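PDB 2QK2: LP04448p from Drosophila melanogaster, which is the XMAP215-family protein Mini spindles, a microtubule plus-end tracking protein whose second TOG domain, the HEAT-repeat fragment crystallised, probably binds tubulin. Local coordinates for residues Glu34-Leu39 with Val71-Met76; Ser59-Val64 with Lys79-Leu84; Ser180-Leu185 with Ala217-Leu222; Gly201-Leu206 with Lys210-Leu215. All blocks are in the same frame, centred on the assembly; numbering follows the deposited sequence.

From the N terminus, helix 29-45 opens contact 1, and helix 55-67 opens contact 2 before contact 1 has closed. Both then close on helix 71-88, contact 1 at 71-76 and contact 2 at 79-84, so the two loops cross, and together they tie three successive helices into one touching cluster. About 40 Å from contact 1, between centres, and on the opposite side of the chain's centre, helix 171-185 opens contact 3. Contact 4 lies wholly within that loop, folding residues 210-215 back on helix 190-207, before contact 3 closes at 217-222, where helix 221-233 begins. Contacts 1 and 2 thus join helices in the N-terminal part of the HEAT-repeat TOG domain, contacts 3 and 4 in its C-terminal part.

Contact 1: residues Glu34-Leu39 with Val71-Met76; sequences ESLEVL and VVLVAM
Glu37 OE2 forms a salt bridge with Lys33 one turn back on its own helix, while the aliphatic part of Glu37 meets Met76 across the contact. Lys33 also packs on Met76, which places the ion pair beside a meeting that is otherwise apolar; Glu37 and Met76 are both partly exposed. Met76 is a selenomethionine in the crystal. Its chain is extended from CA to SE and then bends about the CG-SE bond (chi3 79°), bringing the terminal methyl against the flank of residues 34-39. There CE lies 3.7 Å from Glu37 CG and 3.6 Å from the backbone atom Glu37 N. The same methyl is 3.9 Å from Leu36 CB, so it rests over the junction of two successive residues. Leu36 reaches back the other way. Its CG stands beside its own backbone N (chi1 -63°), and CD1 comes 4.0 Å from Met76 CB. That branch also approaches the backbone a turn earlier, with Leu36 CD1 at 3.7 Å from Leu73 O and at 4.3 Å from Leu73 CG. The side chains of Leu36 and Met76 thus pass each other, each tip near the root of the other; the local helix axes are 10.4 Å apart and run in similar directions, at 27°. Helix 20-24 touches Leu36 through Leu24, and helix 55-67 brings Leu61 to Leu36 and Val64 to Leu73, wedging between the two helices in this part of the HEAT-repeat array.

Contact 2: residues Ser59-Val64 with Lys79-Leu84; sequences SALKKV and KCLALL
Leu61 is the bump of this contact, and the hollow it fills is made by Cys80, Leu81 and Leu84 on the next helix along the chain. Helices 55-67 and 71-88 follow each other and pack roughly antiparallel within the HEAT-repeat fold, their local axes 10.1 Å apart and running at 147° to each other. Leu61 leaves its helix toward 79-84; with CG beside the backbone N (chi1 -68°), its fork straddles Cys80, and Leu61 CD1 and CD2 both lie 4.1 Å from Cys80 CB. CD1 goes deepest. It presses on the backbone itself, Leu61 CD1 lying 3.8 Å from Leu81 N, and so occupies the dip where the chain passes from Cys80 to Leu81. Leu81 supplies one wall, its CG set anti to the backbone N (chi1 -173°), which brings its CD1 up to that of Leu61; Leu84, a turn further on, supplies another. Phe92 packs on both Leu81 and Leu84, and Leu39 of helix 29-45 on Cys80. All four residues that touch are buried, and the fit sets the methyl groups of Leu61 against the CB of Cys80, the leucine methyls and the backbone at Leu81. Leu61 CD1 marks its centre, standing 4.1 Å from Leu81 CD1 and 4.3 Å from Leu84 CD2.

Contact 3: residues Ser180-Leu185 with Ala217-Leu222; sequences SLVKTL and ADVDPL
Leu185 and Val219 set their side chains at about a right angle, meeting methyl to methyl, with Leu185 CD2 3.9 Å from Val219 CG1. Leu185 stands in the last turn of helix 171-185, and its CG lies opposite the backbone N (chi1 174°), which carries the fork out from the helix toward the loop. Val219 faces it from a stretch of extended backbone, and its two methyls divide the work. CG1, itself set trans to the valine's own N (chi1 176°), takes Leu185. CG2 lies beside that N and turns to the preceding turn of the helix, Val219 CG2 being 4.2 Å from Val182 CG1. The valine fork thus spans Val182 and Leu185, three positions apart on one helix face. Val219 has a further role in the chain: it immediately precedes Asp220, the N-cap of helix 221-233, and its side chain packs on Met224, four residues after the N-cap, the pairing known as a hydrophobic staple. Asp220 adds a weak capping bond, Leu222 N to Asp220 OD2, at 3.2 Å and bent to 125°, and its OD1 makes a salt bridge with Lys223. These interactions mark the start of the last long helix of the HEAT-repeat domain. Around the apolar patch, Lys223 and Ile227 of that helix and Ser196 of helix 190-207 touch Leu185, while Leu216, on the loop side, packs on Val182.

Contact 4: residues Gly201-Leu206 with Lys210-Leu215; sequences GTLIKL and KAVTPL
Val212 is the residue of 210-215 that reaches helix 190-207, meeting Leu203 and Ile204. It follows Lys210, whose side chain starts off away from that helix, and Ala211. At Val212 the two methyls part. CG1, placed trans to the backbone N (chi1 -171°), lies 4.0 Å from Ile204 CG1, meeting it at a slant. CG2 goes to the neighbouring residue, Val212 CG2 being 4.2 Å from Leu203 CG and 4.1 Å from Leu203 O. The fork therefore sits over the step between two successive residues of the helix. From Thr213 the chain tightens into a 3-10 turn, where Thr213 OG1 is hydrogen-bonded to Asp209 O. After Pro214, Leu215 N closes the turn on Val212 O at 2.8 Å. Leu215 packs on Leu174 and Thr178 of helix 171-185, the same pair that Leu203 touches, while Ile204 meets Ile227 of helix 221-233. Across these two segments the side chains that meet are all apolar and all three touching residues are buried, which suggests that burial of apolar groups, rather than directed polar bonds, holds the turn here against its helix in the HEAT-repeat domain.

Contact 1: residues Glu34-Leu39 with Val71-Met76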
loop_
_atom_site.group_PDB
_atom_site.type_symbol
_atom_site.label_atom_id
_atom_site.label_comp_id
_atom_site.label_asym_id
_atom_site.label_seq_id
_atom_site.Cartn_x
_atom_site.Cartn_y
_atom_site.Cartn_z
ATOM N N GLU A 34 15.790 -6.302 17.934
ATOM C CA GLU A 34 15.128 -6.736 19.158
ATOM C C GLU A 34 13.806 -6.012 19.432
ATOM O O GLU A 34 12.834 -6.641 19.853
ATOM C CB GLU A 34 16.087 -6.603 20.350
ATOM C CG GLU A 34 17.364 -7.427 20.152
ATOM C CD GLU A 34 18.256 -7.487 21.384
ATOM O OE1 GLU A 34 18.266 -6.517 22.172
ATOM O OE2 GLU A 34 18.962 -8.506 21.549
ATOM N N SER A 35 13.758 -4.702 19.194
ATOM C CA SER A 35 12.518 -3.955 19.406
ATOM C C SER A 35 11.450 -4.412 18.410
ATOM O O SER A 35 10.312 -4.684 18.792
ATOM C CB SER A 35 12.742 -2.445 19.235
ATOM O OG SER A 35 13.355 -1.871 20.377
ATOM N N LEU A 36 11.817 -4.497 17.134
ATOM C CA LEU A 36 10.865 -4.911 16.106
ATOM C C LEU A 36 10.369 -6.348 16.314
ATOM O O LEU A 36 9.198 -6.646 16.050
ATOM C CB LEU A 36 11.477 -4.739 14.705
ATOM C CG LEU A 36 11.839 -3.297 14.310
ATOM C CD1 LEU A 36 12.383 -3.273 12.893
ATOM C CD2 LEU A 36 10.608 -2.391 14.413
ATOM N N GLU A 37 11.250 -7.231 16.787
ATOM C CA GLU A 37 10.877 -8.630 17.049
ATOM C C GLU A 37 9.745 -8.698 18.056
ATOM O O GLU A 37 8.743 -9.383 17.849
ATOM C CB GLU A 37 12.032 -9.416 17.662
ATOM C CG GLU A 37 13.075 -9.920 16.717
ATOM C CD GLU A 37 13.990 -10.912 17.412
ATOM O OE1 GLU A 37 13.505 -12.007 17.781
ATOM O OE2 GLU A 37 15.181 -10.595 17.607
ATOM N N VAL A 38 9.943 -8.012 19.176
ATOM C CA VAL A 38 8.955 -7.990 20.240
ATOM C C VAL A 38 7.641 -7.410 19.740
ATOM O O VAL A 38 6.572 -7.939 20.034
ATOM C CB VAL A 38 9.466 -7.170 21.445
ATOM C CG1 VAL A 38 8.388 -7.069 22.504
ATOM C CG2 VAL A 38 10.703 -7.842 22.033
ATOM N N LEU A 39 7.723 -6.322 18.979
ATOM C CA LEU A 39 6.524 -5.688 18.445
ATOM C C LEU A 39 5.808 -6.624 17.479
ATOM O O LEU A 39 4.593 -6.809 17.567
ATOM C CB LEU A 39 6.874 -4.390 17.714
ATOM C CG LEU A 39 5.716 -3.711 16.967
ATOM C CD1 LEU A 39 4.638 -3.268 17.949
ATOM C CD2 LEU A 39 6.259 -2.515 16.192
ATOM N N VAL A 71 18.239 -3.913 5.128
ATOM C CA VAL A 71 17.001 -4.354 4.493
ATOM C C VAL A 71 16.181 -5.346 5.310
ATOM O O VAL A 71 14.974 -5.462 5.115
ATOM C CB VAL A 71 17.255 -4.948 3.086
ATOM C CG1 VAL A 71 17.821 -3.871 2.180
ATOM C CG2 VAL A 71 18.204 -6.144 3.168
ATOM N N VAL A 72 16.824 -6.062 6.222
ATOM C CA VAL A 72 16.087 -7.000 7.061
ATOM C C VAL A 72 15.193 -6.203 8.023
ATOM O O VAL A 72 14.060 -6.596 8.311
ATOM C CB VAL A 72 17.045 -7.905 7.872
ATOM C CG1 VAL A 72 16.288 -8.606 8.983
ATOM C CG2 VAL A 72 17.674 -8.937 6.947
ATOM N N LEU A 73 15.717 -5.083 8.508
ATOM C CA LEU A 73 14.978 -4.211 9.419
ATOM C C LEU A 73 13.859 -3.484 8.664
ATOM O O LEU A 73 12.769 -3.292 9.193
ATOM C CB LEU A 73 15.937 -3.203 10.061
ATOM C CG LEU A 73 16.454 -3.544 11.468
ATOM C CD1 LEU A 73 16.603 -5.044 11.648
ATOM C CD2 LEU A 73 17.772 -2.822 11.706
ATOM N N VAL A 74 14.135 -3.086 7.427
ATOM C CA VAL A 74 13.135 -2.416 6.608
ATOM C C VAL A 74 11.935 -3.347 6.423
ATOM O O VAL A 74 10.789 -2.937 6.627
ATOM C CB VAL A 74 13.713 -2.030 5.235
ATOM C CG1 VAL A 74 12.607 -1.519 4.315
ATOM C CG2 VAL A 74 14.784 -0.954 5.421
ATOM N N ALA A 75 12.201 -4.604 6.065
ATOM C CA ALA A 75 11.134 -5.590 5.868
ATOM C C ALA A 75 10.349 -5.828 7.151
ATOM O O ALA A 75 9.120 -5.898 7.127
ATOM C CB ALA A 75 11.716 -6.922 5.370
HETATM N N MSE A 76 11.053 -5.966 8.272
HETATM C CA MSE A 76 10.371 -6.188 9.550
HETATM C C MSE A 76 9.484 -4.993 9.909
HETATM O O MSE A 76 8.362 -5.162 10.392
HETATM C CB MSE A 76 11.380 -6.408 10.683
HETATM C CG MSE A 76 12.180 -7.714 10.619
HETATM SE SE MSE A 76 13.375 -7.806 12.173
HETATM C CE MSE A 76 12.111 -8.376 13.504
#

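Contact 2: residues Ser59-Val64 with Lys79-Leu84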
loop_
_atom_site.group_PDB
_atom_site.type_symbol
_atom_site.label_atom_id
_atom_site.label_comp_id
_atom_site.label_asym_id
_atom_site.label_seq_id
_atom_site.Cartn_x
_atom_site.Cartn_y
_atom_site.Cartn_z
ATOM N N SER A 59 5.527 6.710 13.506
ATOM C CA SER A 59 6.688 7.508 13.132
ATOM C C SER A 59 7.970 6.672 13.248
ATOM O O SER A 59 8.843 6.739 12.381
ATOM C CB SER A 59 6.785 8.743 14.032
ATOM O OG SER A 59 7.876 9.569 13.654
ATOM N N ALA A 60 8.080 5.885 14.317
ATOM C CA ALA A 60 9.261 5.045 14.521
ATOM C C ALA A 60 9.394 4.023 13.390
ATOM O O ALA A 60 10.484 3.805 12.864
ATOM C CB ALA A 60 9.174 4.328 15.878
ATOM N N LEU A 61 8.281 3.394 13.021
ATOM C CA LEU A 61 8.303 2.414 11.947
ATOM C C LEU A 61 8.654 3.070 10.616
ATOM O O LEU A 61 9.451 2.531 9.846
ATOM C CB LEU A 61 6.951 1.696 11.843
ATOM C CG LEU A 61 6.636 0.780 13.031
ATOM C CD1 LEU A 61 5.251 0.165 12.840
ATOM C CD2 LEU A 61 7.701 -0.321 13.143
ATOM N N LYS A 62 8.070 4.234 10.346
ATOM C CA LYS A 62 8.362 4.944 9.101
ATOM C C LYS A 62 9.845 5.282 9.012
ATOM O O LYS A 62 10.451 5.191 7.946
ATOM C CB LYS A 62 7.557 6.245 9.001
ATOM C CG LYS A 62 6.053 6.050 8.884
ATOM C CD LYS A 62 5.435 7.056 7.911
ATOM C CE LYS A 62 5.764 8.496 8.286
ATOM N NZ LYS A 62 5.030 8.954 9.492
ATOM N N LYS A 63 10.427 5.691 10.136
ATOM C CA LYS A 63 11.842 6.040 10.158
ATOM C C LYS A 63 12.694 4.838 9.755
ATOM O O LYS A 63 13.626 4.969 8.955
ATOM C CB LYS A 63 12.241 6.542 11.552
ATOM C CG LYS A 63 13.721 6.870 11.697
ATOM C CD LYS A 63 13.993 7.624 12.992
ATOM C CE LYS A 63 15.490 7.788 13.254
ATOM N NZ LYS A 63 16.126 6.498 13.673
ATOM N N VAL A 64 12.369 3.665 10.296
ATOM C CA VAL A 64 13.119 2.461 9.954
ATOM C C VAL A 64 12.941 2.173 8.471
ATOM O O VAL A 64 13.912 1.955 7.749
ATOM C CB VAL A 64 12.629 1.218 10.747
ATOM C CG1 VAL A 64 13.366 -0.034 10.261
ATOM C CG2 VAL A 64 12.864 1.414 12.245
ATOM N N LYS A 79 6.415 -5.023 7.733
ATOM C CA LYS A 79 5.480 -6.042 8.199
ATOM C C LYS A 79 4.722 -5.536 9.429
ATOM O O LYS A 79 3.496 -5.627 9.500
ATOM C CB LYS A 79 6.238 -7.330 8.542
ATOM C CG LYS A 79 5.346 -8.473 9.001
ATOM C CD LYS A 79 4.423 -8.907 7.881
ATOM C CE LYS A 79 3.573 -10.101 8.281
ATOM N NZ LYS A 79 2.701 -10.536 7.147
ATOM N N CYS A 80 5.454 -4.998 10.399
ATOM C CA CYS A 80 4.823 -4.468 11.607
ATOM C C CYS A 80 3.808 -3.372 11.279
ATOM O O CYS A 80 2.742 -3.308 11.889
ATOM C CB CYS A 80 5.882 -3.903 12.561
ATOM S SG CYS A 80 6.829 -5.153 13.460
ATOM N N LEU A 81 4.140 -2.510 10.320
ATOM C CA LEU A 81 3.248 -1.425 9.936
ATOM C C LEU A 81 1.965 -1.999 9.330
ATOM O O LEU A 81 0.864 -1.503 9.587
ATOM C CB LEU A 81 3.940 -0.496 8.934
ATOM C CG LEU A 81 3.188 0.786 8.553
ATOM C CD1 LEU A 81 2.884 1.614 9.800
ATOM C CD2 LEU A 81 4.029 1.591 7.580
ATOM N N ALA A 82 2.118 -3.053 8.536
ATOM C CA ALA A 82 0.978 -3.713 7.907
ATOM C C ALA A 82 0.059 -4.308 8.974
ATOM O O ALA A 82 -1.154 -4.122 8.928
ATOM C CB ALA A 82 1.465 -4.817 6.963
ATOM N N LEU A 83 0.639 -5.015 9.941
ATOM C CA LEU A 83 -0.157 -5.629 10.999
ATOM C C LEU A 83 -0.823 -4.568 11.863
ATOM O O LEU A 83 -1.954 -4.748 12.321
ATOM C CB LEU A 83 0.712 -6.545 11.868
ATOM C CG LEU A 83 1.318 -7.758 11.147
ATOM C CD1 LEU A 83 2.312 -8.463 12.057
ATOM C CD2 LEU A 83 0.215 -8.706 10.723
ATOM N N LEU A 84 -0.128 -3.457 12.079
ATOM C CA LEU A 84 -0.683 -2.375 12.877
ATOM C C LEU A 84 -1.892 -1.781 12.143
ATOM O O LEU A 84 -2.951 -1.557 12.739
ATOM C CB LEU A 84 0.378 -1.292 13.111
ATOM C CG LEU A 84 -0.044 -0.043 13.897
ATOM C CD1 LEU A 84 -0.453 -0.430 15.319
ATOM C CD2 LEU A 84 1.116 0.951 13.927
#

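Contact 3: residues Ser180-Leu185 with Ala217-Leu222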
loop_
_atom_site.group_PDB
_atom_site.type_symbol
_atom_site.label_atom_id
_atom_site.label_comp_id
_atom_site.label_asym_id
_atom_site.label_seq_id
_atom_site.Cartn_x
_atom_site.Cartn_y
_atom_site.Cartn_z
ATOM N N SER A 180 -2.831 9.474 -16.010
ATOM C CA SER A 180 -1.538 9.190 -15.405
ATOM C C SER A 180 -1.026 7.798 -15.763
ATOM O O SER A 180 0.155 7.627 -16.065
ATOM C CB SER A 180 -1.623 9.321 -13.880
ATOM O OG SER A 180 -1.999 10.633 -13.500
ATOM N N LEU A 181 -1.918 6.812 -15.719
ATOM C CA LEU A 181 -1.557 5.436 -16.031
ATOM C C LEU A 181 -1.267 5.218 -17.522
ATOM O O LEU A 181 -0.428 4.391 -17.872
ATOM C CB LEU A 181 -2.665 4.477 -15.561
ATOM C CG LEU A 181 -2.751 4.270 -14.042
ATOM C CD1 LEU A 181 -4.042 3.543 -13.658
ATOM C CD2 LEU A 181 -1.539 3.479 -13.591
ATOM N N VAL A 182 -1.961 5.942 -18.396
ATOM C CA VAL A 182 -1.716 5.796 -19.831
ATOM C C VAL A 182 -0.312 6.321 -20.111
ATOM O O VAL A 182 0.406 5.808 -20.974
ATOM C CB VAL A 182 -2.741 6.587 -20.670
ATOM C CG1 VAL A 182 -2.296 6.648 -22.131
ATOM C CG2 VAL A 182 -4.098 5.919 -20.574
ATOM N N LYS A 183 0.083 7.336 -19.352
ATOM C CA LYS A 183 1.402 7.925 -19.503
ATOM C C LYS A 183 2.482 6.883 -19.184
ATOM O O LYS A 183 3.424 6.703 -19.951
ATOM C CB LYS A 183 1.528 9.130 -18.575
ATOM C CG LYS A 183 2.604 10.125 -18.967
ATOM C CD LYS A 183 2.413 11.418 -18.195
ATOM C CE LYS A 183 1.020 11.990 -18.451
ATOM N NZ LYS A 183 0.643 13.055 -17.479
ATOM N N THR A 184 2.347 6.185 -18.063
ATOM C CA THR A 184 3.341 5.178 -17.714
ATOM C C THR A 184 3.192 3.954 -18.619
ATOM O O THR A 184 4.146 3.199 -18.822
ATOM C CB THR A 184 3.246 4.760 -16.215
ATOM O OG1 THR A 184 1.908 4.358 -15.896
ATOM C CG2 THR A 184 3.650 5.925 -15.317
ATOM N N LEU A 185 1.996 3.763 -19.169
ATOM C CA LEU A 185 1.750 2.639 -20.068
ATOM C C LEU A 185 2.613 2.801 -21.317
ATOM O O LEU A 185 3.071 1.821 -21.907
ATOM C CB LEU A 185 0.275 2.593 -20.481
ATOM C CG LEU A 185 -0.120 1.559 -21.541
ATOM C CD1 LEU A 185 -0.005 0.146 -20.972
ATOM C CD2 LEU A 185 -1.545 1.832 -22.006
ATOM N N ALA A 217 -9.169 6.102 -25.977
ATOM C CA ALA A 217 -9.310 6.217 -27.423
ATOM C C ALA A 217 -7.984 6.303 -28.176
ATOM O O ALA A 217 -7.886 5.831 -29.306
ATOM C CB ALA A 217 -10.185 7.424 -27.763
ATOM N N ASP A 218 -6.959 6.884 -27.556
ATOM C CA ASP A 218 -5.666 7.016 -28.224
ATOM C C ASP A 218 -4.630 5.946 -27.892
ATOM O O ASP A 218 -3.486 6.033 -28.341
ATOM C CB ASP A 218 -5.061 8.392 -27.944
ATOM C CG ASP A 218 -5.917 9.521 -28.476
ATOM O OD1 ASP A 218 -6.344 9.450 -29.651
ATOM O OD2 ASP A 218 -6.159 10.486 -27.718
ATOM N N VAL A 219 -5.013 4.945 -27.106
ATOM C CA VAL A 219 -4.089 3.874 -26.755
ATOM C C VAL A 219 -3.982 2.952 -27.967
ATOM O O VAL A 219 -4.999 2.542 -28.523
ATOM C CB VAL A 219 -4.605 3.074 -25.544
ATOM C CG1 VAL A 219 -3.684 1.899 -25.261
ATOM C CG2 VAL A 219 -4.701 3.988 -24.329
ATOM N N ASP A 220 -2.763 2.616 -28.378
ATOM C CA ASP A 220 -2.618 1.767 -29.552
ATOM C C ASP A 220 -3.124 0.344 -29.321
ATOM O O ASP A 220 -3.179 -0.133 -28.188
ATOM C CB ASP A 220 -1.168 1.754 -30.052
ATOM C CG ASP A 220 -0.241 0.995 -29.143
ATOM O OD1 ASP A 220 0.309 1.612 -28.210
ATOM O OD2 ASP A 220 -0.063 -0.220 -29.359
ATOM N N PRO A 221 -3.507 -0.349 -30.408
ATOM C CA PRO A 221 -4.032 -1.721 -30.405
ATOM C C PRO A 221 -3.289 -2.769 -29.579
ATOM O O PRO A 221 -3.925 -3.587 -28.913
ATOM C CB PRO A 221 -4.081 -2.071 -31.892
ATOM C CG PRO A 221 -4.414 -0.748 -32.519
ATOM C CD PRO A 221 -3.470 0.185 -31.785
ATOM N N LEU A 222 -1.961 -2.768 -29.633
ATOM C CA LEU A 222 -1.182 -3.742 -28.865
ATOM C C LEU A 222 -1.393 -3.544 -27.369
ATOM O O LEU A 222 -1.626 -4.499 -26.630
ATOM C CB LEU A 222 0.313 -3.610 -29.159
ATOM C CG LEU A 222 0.903 -4.353 -30.355
ATOM C CD1 LEU A 222 2.352 -3.932 -30.538
ATOM C CD2 LEU A 222 0.804 -5.856 -30.123
#

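Contact 4: residues Gly201-Leu206 with Lys210-Leu215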
loop_
_atom_site.group_PDB
_atom_site.type_symbol
_atom_site.label_atom_id
_atom_site.label_comp_id
_atom_site.label_asym_id
_atom_site.label_seq_id
_atom_site.Cartn_x
_atom_site.Cartn_y
_atom_site.Cartn_z
ATOM N N GLY A 201 -6.632 -2.316 -16.731
ATOM C CA GLY A 201 -7.590 -3.389 -16.934
ATOM C C GLY A 201 -8.481 -3.566 -15.719
ATOM O O GLY A 201 -9.685 -3.818 -15.838
ATOM N N THR A 202 -7.893 -3.432 -14.534
ATOM C CA THR A 202 -8.662 -3.583 -13.308
ATOM C C THR A 202 -9.645 -2.423 -13.211
ATOM O O THR A 202 -10.788 -2.599 -12.787
ATOM C CB THR A 202 -7.731 -3.604 -12.072
ATOM O OG1 THR A 202 -6.734 -4.619 -12.253
ATOM C CG2 THR A 202 -8.526 -3.913 -10.808
ATOM N N LEU A 203 -9.203 -1.239 -13.622
ATOM C CA LEU A 203 -10.056 -0.061 -13.589
ATOM C C LEU A 203 -11.294 -0.261 -14.462
ATOM O O LEU A 203 -12.391 0.152 -14.088
ATOM C CB LEU A 203 -9.290 1.171 -14.069
ATOM C CG LEU A 203 -10.090 2.477 -14.068
ATOM C CD1 LEU A 203 -10.516 2.816 -12.638
ATOM C CD2 LEU A 203 -9.244 3.602 -14.649
ATOM N N ILE A 204 -11.116 -0.883 -15.627
ATOM C CA ILE A 204 -12.236 -1.134 -16.533
ATOM C C ILE A 204 -13.161 -2.181 -15.912
ATOM O O ILE A 204 -14.391 -2.069 -15.983
ATOM C CB ILE A 204 -11.755 -1.653 -17.917
ATOM C CG1 ILE A 204 -10.864 -0.608 -18.598
ATOM C CG2 ILE A 204 -12.956 -1.955 -18.799
ATOM C CD1 ILE A 204 -10.339 -1.054 -19.955
ATOM N N LYS A 205 -12.557 -3.200 -15.305
ATOM C CA LYS A 205 -13.309 -4.257 -14.639
ATOM C C LYS A 205 -14.246 -3.652 -13.592
ATOM O O LYS A 205 -15.396 -4.065 -13.462
ATOM C CB LYS A 205 -12.352 -5.226 -13.941
ATOM C CG LYS A 205 -12.535 -6.679 -14.334
ATOM C CD LYS A 205 -13.896 -7.214 -13.927
ATOM C CE LYS A 205 -14.227 -8.493 -14.695
ATOM N NZ LYS A 205 -13.102 -9.482 -14.724
ATOM N N LEU A 206 -13.754 -2.662 -12.856
ATOM C CA LEU A 206 -14.546 -2.023 -11.809
ATOM C C LEU A 206 -15.539 -0.961 -12.278
ATOM O O LEU A 206 -16.681 -0.935 -11.820
ATOM C CB LEU A 206 -13.621 -1.384 -10.766
ATOM C CG LEU A 206 -14.303 -0.646 -9.602
ATOM C CD1 LEU A 206 -14.906 -1.663 -8.644
ATOM C CD2 LEU A 206 -13.293 0.227 -8.870
ATOM N N LYS A 210 -17.855 1.179 -20.932
ATOM C CA LYS A 210 -18.431 2.433 -21.409
ATOM C C LYS A 210 -17.888 3.665 -20.707
ATOM O O LYS A 210 -17.681 4.704 -21.331
ATOM C CB LYS A 210 -19.955 2.399 -21.270
ATOM C CG LYS A 210 -20.616 1.301 -22.088
ATOM C CD LYS A 210 -22.131 1.342 -21.950
ATOM C CE LYS A 210 -22.783 0.238 -22.771
ATOM N NZ LYS A 210 -22.385 0.319 -24.206
ATOM N N ALA A 211 -17.658 3.552 -19.406
ATOM C CA ALA A 211 -17.147 4.680 -18.647
ATOM C C ALA A 211 -15.677 4.982 -18.931
ATOM O O ALA A 211 -15.301 6.139 -19.102
ATOM C CB ALA A 211 -17.348 4.431 -17.152
ATOM N N VAL A 212 -14.848 3.944 -18.995
ATOM C CA VAL A 212 -13.413 4.131 -19.206
ATOM C C VAL A 212 -12.935 4.195 -20.659
ATOM O O VAL A 212 -12.029 4.966 -20.982
ATOM C CB VAL A 212 -12.612 3.023 -18.482
ATOM C CG1 VAL A 212 -11.122 3.340 -18.525
ATOM C CG2 VAL A 212 -13.093 2.894 -17.043
ATOM N N THR A 213 -13.539 3.387 -21.526
ATOM C CA THR A 213 -13.168 3.344 -22.940
ATOM C C THR A 213 -12.851 4.695 -23.574
ATOM O O THR A 213 -11.790 4.873 -24.168
ATOM C CB THR A 213 -14.265 2.653 -23.779
ATOM O OG1 THR A 213 -14.192 1.239 -23.570
ATOM C CG2 THR A 213 -14.090 2.958 -25.271
ATOM N N PRO A 214 -13.770 5.663 -23.467
ATOM C CA PRO A 214 -13.524 6.980 -24.056
ATOM C C PRO A 214 -12.149 7.548 -23.713
ATOM O O PRO A 214 -11.511 8.190 -24.542
ATOM C CB PRO A 214 -14.654 7.825 -23.480
ATOM C CG PRO A 214 -15.766 6.838 -23.362
ATOM C CD PRO A 214 -15.067 5.640 -22.767
ATOM N N LEU A 215 -11.690 7.301 -22.492
ATOM C CA LEU A 215 -10.396 7.817 -22.060
ATOM C C LEU A 215 -9.200 7.076 -22.662
ATOM O O LEU A 215 -8.066 7.539 -22.551
ATOM C CB LEU A 215 -10.311 7.776 -20.530
ATOM C CG LEU A 215 -11.495 8.410 -19.793
ATOM C CD1 LEU A 215 -11.267 8.327 -18.295
ATOM C CD2 LEU A 215 -11.666 9.860 -20.234
#